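Aminotransferase class I and II (Streptococcus suis 89/1591, PDB 3OP7) probably catalyses pyridoxal-phosphate-dependent transfer of amino groups, as a class I/II aminotransferase whose cofactor is held covalently as an internal aldimine. Local coordinates at residues A286-W291 with K359-L364. Numbering follows the deposited sequence.
Sequences AILDQW and KGLEKL
With CG swung opposite its backbone N (chi1 -171°), Trp-291 reaches out from helix 270-294 and lays one face of its indole over Leu-361, whose own CG stands opposite the carbonyl carbon (chi1 -67°), bringing both methyls within touch of the ring. The CB of Leu-361 sits almost squarely over the five-membered ring, 3.8 Å from its centroid, a CH-pi contact. Leu-361 CD2 lies over the same face, offset toward the rim of the six-membered ring. A broad indole suits this place because the axes of the two segments come no closer than 11.3 Å, a wide spacing that its length spans. Leu-364 CD2 meets Trp-291 CH2 at 3.4 Å, a snug fit at the far end of the ring system. The branched tip of Leu-361 fits between two residues about a turn before Trp-291 on its own helix: CD1 lies 4.2 Å from Ile-287 CG2, while CD2 lies 4.2 Å from Leu-288 CD1. The indole's polar atom is provided for, since NE1 makes a weak hydrogen bond to Ser-365 OG, one residue past 359-364. Beyond the pair, Val-298 touches the indole, and Phe-322 and Leu-326 of helix 319-330 pack on Leu-364. Segments 286-291 and 359-364, nearly parallel at 12°, are thus joined through an apolar seam in the C-terminal small domain of a fold-type I PLP enzyme, where helices pack beside an antiparallel sheet.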
ATOM      1  N   ALA A 286      34.192  -6.030  -1.246  1.00 43.29           N
ATOM      2  CA  ALA A 286      35.591  -6.523  -1.281  1.00 44.85           C
ATOM      3  C   ALA A 286      35.770  -7.778  -0.416  1.00 45.92           C
ATOM      4  O   ALA A 286      36.515  -8.674  -0.760  1.00 46.11           O
ATOM      5  CB  ALA A 286      36.604  -5.433  -0.873  1.00 46.05           C
ATOM      6  N   ILE A 287      35.053  -7.835   0.698  1.00 45.44           N
ATOM      7  CA  ILE A 287      35.074  -8.996   1.588  1.00 46.48           C
ATOM      8  C   ILE A 287      34.446 -10.216   0.895  1.00 45.63           C
ATOM      9  O   ILE A 287      35.020 -11.330   0.926  1.00 45.65           O
ATOM     10  CB  ILE A 287      34.348  -8.667   2.910  1.00 45.53           C
ATOM     11  CG1 ILE A 287      35.202  -7.718   3.748  1.00 48.12           C
ATOM     12  CG2 ILE A 287      34.043  -9.922   3.718  1.00 46.73           C
ATOM     13  CD1 ILE A 287      34.443  -7.152   4.922  1.00 47.14           C
ATOM     14  N   LEU A 288      33.286  -9.996   0.272  1.00 43.91           N
ATOM     15  CA  LEU A 288      32.598 -11.020  -0.505  1.00 43.97           C
ATOM     16  C   LEU A 288      33.464 -11.536  -1.656  1.00 44.77           C
ATOM     17  O   LEU A 288      33.569 -12.767  -1.839  1.00 44.49           O
ATOM     18  CB  LEU A 288      31.270 -10.489  -1.055  1.00 42.62           C
ATOM     19  CG  LEU A 288      30.364 -11.498  -1.760  1.00 42.74           C
ATOM     20  CD1 LEU A 288      29.999 -12.656  -0.812  1.00 43.14           C
ATOM     21  CD2 LEU A 288      29.137 -10.749  -2.287  1.00 34.76           C
ATOM     22  N   ASP A 289      34.079 -10.616  -2.412  1.00 45.00           N
ATOM     23  CA  ASP A 289      34.976 -10.987  -3.539  1.00 46.39           C
ATOM     24  C   ASP A 289      36.117 -11.880  -3.135  1.00 48.91           C
ATOM     25  O   ASP A 289      36.381 -12.873  -3.806  1.00 49.68           O
ATOM     26  CB  ASP A 289      35.543  -9.747  -4.251  1.00 46.48           C
ATOM     27  CG  ASP A 289      34.512  -9.067  -5.184  1.00 47.11           C
ATOM     28  OD1 ASP A 289      33.628  -9.763  -5.746  1.00 49.25           O
ATOM     29  OD2 ASP A 289      34.587  -7.826  -5.342  1.00 50.03           O
ATOM     30  N   GLN A 290      36.805 -11.489  -2.063  1.00 50.60           N
ATOM     31  CA  GLN A 290      37.923 -12.267  -1.492  1.00 53.16           C
ATOM     32  C   GLN A 290      37.454 -13.678  -1.108  1.00 53.34           C
ATOM     33  O   GLN A 290      38.097 -14.684  -1.456  1.00 54.87           O
ATOM     34  CB  GLN A 290      38.464 -11.519  -0.259  1.00 53.90           C
ATOM     35  CG  GLN A 290      39.779 -12.078   0.346  1.00 59.65           C
ATOM     36  CD  GLN A 290      40.122 -11.426   1.687  1.00 62.44           C
ATOM     37  OE1 GLN A 290      39.249 -10.862   2.377  1.00 67.30           O
ATOM     38  NE2 GLN A 290      41.381 -11.502   2.068  1.00 65.36           N
ATOM     39  N   TRP A 291      36.335 -13.740  -0.387  1.00 52.74           N
ATOM     40  CA  TRP A 291      35.714 -15.006   0.020  1.00 53.50           C
ATOM     41  C   TRP A 291      35.337 -15.914  -1.172  1.00 53.41           C
ATOM     42  O   TRP A 291      35.649 -17.109  -1.187  1.00 54.07           O
ATOM     43  CB  TRP A 291      34.480 -14.719   0.868  1.00 52.75           C
ATOM     44  CG  TRP A 291      33.930 -15.940   1.486  1.00 55.30           C
ATOM     45  CD1 TRP A 291      34.399 -16.578   2.596  1.00 59.28           C
ATOM     46  CD2 TRP A 291      32.838 -16.715   1.001  1.00 55.29           C
ATOM     47  NE1 TRP A 291      33.633 -17.686   2.857  1.00 59.86           N
ATOM     48  CE2 TRP A 291      32.676 -17.802   1.884  1.00 57.35           C
ATOM     49  CE3 TRP A 291      31.964 -16.579  -0.076  1.00 56.61           C
ATOM     50  CZ2 TRP A 291      31.669 -18.758   1.718  1.00 59.02           C
ATOM     51  CZ3 TRP A 291      30.948 -17.521  -0.242  1.00 57.23           C
ATOM     52  CH2 TRP A 291      30.824 -18.606   0.652  1.00 57.12           C
ATOM     53  N   LYS A 359      30.988 -13.390   9.708  1.00 50.38           N
ATOM     54  CA  LYS A 359      30.661 -14.608  10.447  1.00 52.47           C
ATOM     55  C   LYS A 359      29.776 -15.533   9.589  1.00 51.34           C
ATOM     56  O   LYS A 359      30.002 -16.749   9.535  1.00 52.54           O
ATOM     57  CB  LYS A 359      29.988 -14.261  11.797  1.00 53.05           C
ATOM     58  CG  LYS A 359      29.625 -15.476  12.689  1.00 56.04           C
ATOM     59  CD  LYS A 359      30.755 -16.509  12.886  1.00 58.96           C
ATOM     60  CE  LYS A 359      31.954 -15.935  13.619  1.00 61.21           C
ATOM     61  NZ  LYS A 359      32.975 -16.958  13.993  1.00 62.76           N
ATOM     62  N   GLY A 360      28.808 -14.946   8.897  1.00 49.24           N
ATOM     63  CA  GLY A 360      27.943 -15.689   7.981  1.00 48.53           C
ATOM     64  C   GLY A 360      28.761 -16.453   6.958  1.00 49.40           C
ATOM     65  O   GLY A 360      28.546 -17.658   6.755  1.00 50.84           O
ATOM     66  N   LEU A 361      29.730 -15.760   6.351  1.00 48.94           N
ATOM     67  CA  LEU A 361      30.603 -16.363   5.333  1.00 49.29           C
ATOM     68  C   LEU A 361      31.509 -17.451   5.921  1.00 51.10           C
ATOM     69  O   LEU A 361      31.653 -18.540   5.363  1.00 50.53           O
ATOM     70  CB  LEU A 361      31.447 -15.280   4.635  1.00 49.01           C
ATOM     71  CG  LEU A 361      30.677 -14.266   3.768  1.00 45.28           C
ATOM     72  CD1 LEU A 361      31.627 -13.323   3.053  1.00 44.37           C
ATOM     73  CD2 LEU A 361      29.715 -14.919   2.769  1.00 41.69           C
ATOM     74  N   GLU A 362      32.140 -17.137   7.047  1.00 52.23           N
ATOM     75  CA  GLU A 362      32.923 -18.117   7.786  1.00 54.81           C
ATOM     76  C   GLU A 362      32.120 -19.402   8.016  1.00 54.84           C
ATOM     77  O   GLU A 362      32.584 -20.506   7.685  1.00 54.38           O
ATOM     78  CB  GLU A 362      33.391 -17.506   9.100  1.00 55.80           C
ATOM     79  CG  GLU A 362      34.802 -16.872   9.001  1.00 60.95           C
ATOM     80  CD  GLU A 362      35.143 -15.898  10.149  1.00 65.24           C
ATOM     81  OE1 GLU A 362      34.344 -15.740  11.121  1.00 65.55           O
ATOM     82  OE2 GLU A 362      36.221 -15.268  10.046  1.00 65.46           O
ATOM     83  N   LYS A 363      30.895 -19.248   8.526  1.00 53.23           N
ATOM     84  CA  LYS A 363      30.033 -20.392   8.818  1.00 54.16           C
ATOM     85  C   LYS A 363      29.559 -21.114   7.555  1.00 53.45           C
ATOM     86  O   LYS A 363      29.412 -22.331   7.561  1.00 54.25           O
ATOM     87  CB  LYS A 363      28.836 -19.984   9.683  1.00 53.69           C
ATOM     88  CG  LYS A 363      29.197 -19.576  11.137  1.00 57.19           C
ATOM     89  CD  LYS A 363      29.626 -20.773  12.004  1.00 62.66           C
ATOM     90  CE  LYS A 363      29.525 -20.472  13.504  1.00 65.60           C
ATOM     91  NZ  LYS A 363      30.315 -21.439  14.336  1.00 71.71           N
ATOM     92  N   LEU A 364      29.308 -20.365   6.485  1.00 51.99           N
ATOM     93  CA  LEU A 364      28.971 -20.956   5.187  1.00 51.26           C
ATOM     94  C   LEU A 364      30.126 -21.812   4.679  1.00 53.13           C
ATOM     95  O   LEU A 364      29.910 -22.932   4.205  1.00 53.80           O
ATOM     96  CB  LEU A 364      28.639 -19.863   4.165  1.00 49.52           C
ATOM     97  CG  LEU A 364      28.216 -20.325   2.774  1.00 49.78           C
ATOM     98  CD1 LEU A 364      27.154 -21.442   2.832  1.00 51.18           C
ATOM     99  CD2 LEU A 364      27.722 -19.132   1.925  1.00 47.14           C
TER